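Side-chain contacts in proteasome activator protein PA26 (Trypanosoma brucei, PDB 1YAR), which probably docks as a ring-shaped 11S (PA28-type) activator on the 20S proteasome and opens its entry gate for substrates: residues A36-L39 against Q40-G44; L126-T130 against L131-E135. All coordinates share one frame; numbering follows the deposited sequence. Where two conformers were deposited one is given.

Contact 1 lies inside a helix and contact 2 at a helix end, both within one helical bundle. Residues 36-44 belong to the long helix 24-57, whereas residues 126-135 run from the last turn of helix 111-130 into the loop that follows. Their centres are 19 Å apart and their nearest atoms about 8 Å, so they do not touch. Helices 71-99 and 183-226 nevertheless meet side chains of both, and Leu207 packs against Ile42 of contact 1 and against Leu126, Thr130 and Leu131 of contact 2. A second subunit approaches contact 2, but no other chain touches contact 1.

Contact 1: residues A36-L39 against Q40-G44; sequences AGTL and QEIEG
Thr38 and Ile42 meet one helical turn apart, on the inward side of helix 24-57 in the helical bundle of this activator. Their side chains cross obliquely, methyl against methyl, with Thr38 CG2 4.0 Å from Ile42 CD1. The first torsion of Ile42 (chi1 -65°) lays CG1 back beside its own backbone N, over the preceding turn, and CG1 comes within 3.3 Å of Thr38 O. The same oxygen accepts the backbone N-H of Ile42 at 2.9 Å from Ile42 N, in a nearly straight bond, so one carbonyl is both bonded and covered by the residue four places on. Leu39 joins more loosely through a branch methyl, its CD2 lying 4.3 Å from Ile42 CD1.

On the exposed side, Gln40 also lies along the carbonyl four residues before it. With CG likewise beside its N and the chain extended from there, it runs back past Ala36, placing Gln40 CG 3.3 Å from Ala36 O and Gln40 NE2 3.5 Å from the same oxygen.

The backbone beneath follows the alpha-helical i to i+4 pattern. Gln40 N bonds to Ala36 O, Glu41 N to Gly37 O and Glu43 N to Leu39 O, and these bonds persist although the turn at 36-38 is also of the wider pi type.

Farther out, helix 71-99 covers Thr38 with Val87, and Leu83 of that helix touches both Glu41 and Ile42. Helix 183-226 meets Leu39 through Ser208 and Arg212, and Ile42 through Thr204 and Leu207. The acidic ends look elsewhere: Glu41, bent at its second torsion, forms a salt bridge with Arg79, and Glu43 pairs along its own helix, OE2 to Lys47 NZ, in a second salt bridge.

Contact 2: residues L126-T130 against L131-E135; sequences LEIKT and LGSGE
Ser133 reaches Glu127 because its first torsion (chi1 59°) holds OG between the backbone N and the carbonyl carbon, with the hydroxyl turned back to the end of helix 111-130. Ser133 OG donates to Glu127 O at 2.6 Å, from a position 51° out of the carbonyl plane and thus over its face. A weak bond from Ser133 N, 3.5 Å from Glu127 O, reaches the same acceptor. Leu131 takes the other rotation, CG beside its N and anti to the carbonyl carbon (chi1 -63°): Leu131 CG lies 3.3 Å from Leu126 O and 4.3 Å from Leu126 CD1.

This is a helix C-terminus with glycine at C', Gly132 being the first residue to leave helical phi/psi, with positive phi. The last turn widens to a pi-type one, with Leu131 N bonded to Leu126 O at 3.0 Å. Gly132 CA makes a C-H...O contact with Ile128 O, 3.2 Å away.

Outside, Leu207 of helix 183-226 and Met148 pack on Leu131, Tyr88 of helix 71-99 touches Ser133, and Pro143 of a second subunit meets Ile128.

The chemistry implies an exchange of donors: Leu131 N goes to Leu126 O, and Ser133, mainly through its hydroxyl, takes Glu127 O instead. A water donates to Ile128 O and accepts from Gly134 N, joining the helix end to the loop.

Contact 1: residues A36-L39 against Q40-G44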
loop_
_atom_site.group_PDB
_atom_site.type_symbol
_atom_site.label_atom_id
_atom_site.label_comp_id
_atom_site.label_asym_id
_atom_site.label_seq_id
_atom_site.Cartn_x
_atom_site.Cartn_y
_atom_site.Cartn_z
ATOM N N ALA O 36 -10.754 54.445 -93.182
ATOM C CA ALA O 36 -11.091 55.777 -93.671
ATOM C C ALA O 36 -11.359 55.762 -95.176
ATOM O O ALA O 36 -12.489 55.466 -95.609
ATOM C CB ALA O 36 -9.970 56.767 -93.315
ATOM N N GLY O 37 -10.321 56.054 -95.961
ATOM C CA GLY O 37 -10.438 56.182 -97.416
ATOM C C GLY O 37 -10.946 54.958 -98.168
ATOM O O GLY O 37 -11.677 55.091 -99.146
ATOM N N THR O 38 -10.554 53.763 -97.731
ATOM C CA THR O 38 -10.969 52.525 -98.422
ATOM C C THR O 38 -12.478 52.331 -98.380
ATOM O O THR O 38 -13.103 52.156 -99.415
ATOM C CB THR O 38 -10.260 51.318 -97.829
ATOM O OG1 THR O 38 -8.850 51.474 -98.031
ATOM C CG2 THR O 38 -10.597 50.024 -98.622
ATOM N N LEU O 39 -13.058 52.379 -97.190
ATOM C CA LEU O 39 -14.511 52.234 -97.049
ATOM C C LEU O 39 -15.292 53.330 -97.777
ATOM O O LEU O 39 -16.365 53.074 -98.360
ATOM C CB LEU O 39 -14.904 52.144 -95.578
ATOM C CG LEU O 39 -14.446 50.822 -94.928
ATOM C CD1 LEU O 39 -14.470 50.935 -93.413
ATOM C CD2 LEU O 39 -15.318 49.665 -95.399
ATOM N N GLN O 40 -14.756 54.555 -97.724
ATOM C CA GLN O 40 -15.308 55.668 -98.502
ATOM C C GLN O 40 -15.266 55.395 -100.018
ATOM O O GLN O 40 -16.251 55.646 -100.697
ATOM C CB GLN O 40 -14.593 56.978 -98.158
ATOM C CG GLN O 40 -14.833 57.484 -96.740
ATOM C CD GLN O 40 -13.872 58.621 -96.360
ATOM O OE1 GLN O 40 -13.386 59.341 -97.243
ATOM N NE2 GLN O 40 -13.580 58.766 -95.057
ATOM N N GLU O 41 -14.158 54.865 -100.544
ATOM C CA GLU O 41 -14.075 54.548 -101.982
ATOM C C GLU O 41 -15.054 53.420 -102.343
ATOM O O GLU O 41 -15.760 53.491 -103.356
ATOM C CB GLU O 41 -12.638 54.227 -102.413
ATOM C CG GLU O 41 -12.459 53.660 -103.832
ATOM C CD GLU O 41 -12.828 54.631 -104.968
ATOM O OE1 GLU O 41 -13.071 55.838 -104.708
ATOM O OE2 GLU O 41 -12.876 54.186 -106.144
ATOM N N ILE O 42 -15.111 52.390 -101.496
ATOM C CA ILE O 42 -16.076 51.299 -101.698
ATOM C C ILE O 42 -17.510 51.833 -101.798
ATOM O O ILE O 42 -18.250 51.455 -102.718
ATOM C CB ILE O 42 -15.944 50.208 -100.604
ATOM C CG1 ILE O 42 -14.575 49.506 -100.694
ATOM C CG2 ILE O 42 -17.029 49.170 -100.776
ATOM C CD1 ILE O 42 -14.279 48.606 -99.469
ATOM N N GLU O 43 -17.863 52.714 -100.860
ATOM C CA GLU O 43 -19.148 53.429 -100.829
ATOM C C GLU O 43 -19.411 54.206 -102.125
ATOM O O GLU O 43 -20.533 54.218 -102.633
ATOM C CB GLU O 43 -19.184 54.384 -99.628
ATOM C CG GLU O 43 -20.579 54.752 -99.148
ATOM C CD GLU O 43 -20.625 56.053 -98.353
ATOM O OE1 GLU O 43 -19.559 56.558 -97.928
ATOM O OE2 GLU O 43 -21.742 56.581 -98.151
ATOM N N GLY O 44 -18.369 54.847 -102.645
ATOM C CA GLY O 44 -18.431 55.582 -103.918
ATOM C C GLY O 44 -18.758 54.668 -105.091
ATOM O O GLY O 44 -19.602 54.991 -105.933
#

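Contact 2: residues L126-T130 against L131-E135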
loop_
_atom_site.group_PDB
_atom_site.type_symbol
_atom_site.label_atom_id
_atom_site.label_comp_id
_atom_site.label_asym_id
_atom_site.label_seq_id
_atom_site.Cartn_x
_atom_site.Cartn_y
_atom_site.Cartn_z
ATOM N N LEU O 126 -10.410 37.057 -96.987
ATOM C CA LEU O 126 -10.540 38.324 -97.713
ATOM C C LEU O 126 -9.914 38.245 -99.105
ATOM O O LEU O 126 -10.551 38.610 -100.094
ATOM C CB LEU O 126 -9.949 39.486 -96.902
ATOM C CG LEU O 126 -9.726 40.827 -97.615
ATOM C CD1 LEU O 126 -11.056 41.444 -98.005
ATOM C CD2 LEU O 126 -8.953 41.781 -96.707
ATOM N N GLU O 127 -8.675 37.765 -99.184
ATOM C CA GLU O 127 -7.939 37.764 -100.453
ATOM C C GLU O 127 -8.418 36.732 -101.451
ATOM O O GLU O 127 -8.523 37.023 -102.651
ATOM C CB GLU O 127 -6.444 37.545 -100.204
ATOM C CG GLU O 127 -5.770 38.657 -99.433
ATOM C CD GLU O 127 -4.260 38.512 -99.475
ATOM O OE1 GLU O 127 -3.748 38.092 -100.524
ATOM O OE2 GLU O 127 -3.583 38.794 -98.476
ATOM N N ILE O 128 -8.697 35.526 -100.961
ATOM C CA ILE O 128 -9.048 34.409 -101.831
ATOM C C ILE O 128 -10.552 34.393 -102.139
ATOM O O ILE O 128 -10.961 34.287 -103.300
ATOM C CB ILE O 128 -8.607 33.059 -101.196
ATOM C CG1 ILE O 128 -7.097 33.033 -100.884
ATOM C CG2 ILE O 128 -9.040 31.872 -102.058
ATOM C CD1 ILE O 128 -6.186 33.521 -101.984
ATOM N N LYS O 129 -11.369 34.500 -101.101
ATOM C CA LYS O 129 -12.799 34.372 -101.281
ATOM C C LYS O 129 -13.479 35.699 -101.608
ATOM O O LYS O 129 -14.123 35.801 -102.643
ATOM C CB LYS O 129 -13.450 33.704 -100.074
ATOM C CG LYS O 129 -12.960 32.290 -99.830
ATOM C CD LYS O 129 -13.625 31.727 -98.584
ATOM C CE LYS O 129 -13.285 30.255 -98.352
ATOM N NZ LYS O 129 -13.875 29.794 -97.037
ATOM N N THR O 130 -13.338 36.702 -100.738
ATOM C CA THR O 130 -14.054 37.976 -100.911
ATOM C C THR O 130 -13.635 38.690 -102.210
ATOM O O THR O 130 -14.497 39.209 -102.937
ATOM C CB THR O 130 -13.818 38.899 -99.703
ATOM O OG1 THR O 130 -13.978 38.155 -98.490
ATOM C CG2 THR O 130 -14.888 39.994 -99.609
ATOM N N LEU O 131 -12.322 38.715 -102.479
ATOM C CA LEU O 131 -11.785 39.410 -103.654
ATOM C C LEU O 131 -11.717 38.508 -104.873
ATOM O O LEU O 131 -11.475 38.993 -105.982
ATOM C CB LEU O 131 -10.401 40.004 -103.357
ATOM C CG LEU O 131 -10.342 41.083 -102.262
ATOM C CD1 LEU O 131 -8.891 41.489 -102.054
ATOM C CD2 LEU O 131 -11.254 42.308 -102.557
ATOM N N GLY O 132 -11.859 37.199 -104.667
ATOM C CA GLY O 132 -11.810 36.225 -105.758
ATOM C C GLY O 132 -10.536 36.308 -106.599
ATOM O O GLY O 132 -10.588 36.323 -107.824
ATOM N N SER O 133 -9.390 36.338 -105.938
ATOM C CA SER O 133 -8.127 36.690 -106.595
ATOM C C SER O 133 -7.440 35.510 -107.260
ATOM O O SER O 133 -6.558 35.695 -108.088
ATOM C CB SER O 133 -7.176 37.300 -105.583
ATOM O OG SER O 133 -6.920 36.385 -104.532
ATOM N N GLY O 134 -7.852 34.296 -106.897
ATOM C CA GLY O 134 -7.213 33.110 -107.417
ATOM C C GLY O 134 -7.612 32.805 -108.840
ATOM O O GLY O 134 -8.633 33.277 -109.332
ATOM N N GLU O 135 -6.774 32.018 -109.496
ATOM C CA GLU O 135 -6.989 31.551 -110.855
ATOM C C GLU O 135 -8.156 30.556 -110.944
ATOM O O GLU O 135 -8.850 30.499 -111.958
ATOM C CB GLU O 135 -5.672 30.920 -111.326
ATOM C CG GLU O 135 -5.681 30.079 -112.595
ATOM C CD GLU O 135 -4.334 29.375 -112.805
ATOM O OE1 GLU O 135 -3.396 29.620 -111.998
ATOM O OE2 GLU O 135 -4.216 28.554 -113.752
HETATM O O HOH W 1 -9.918 32.894 -105.425
#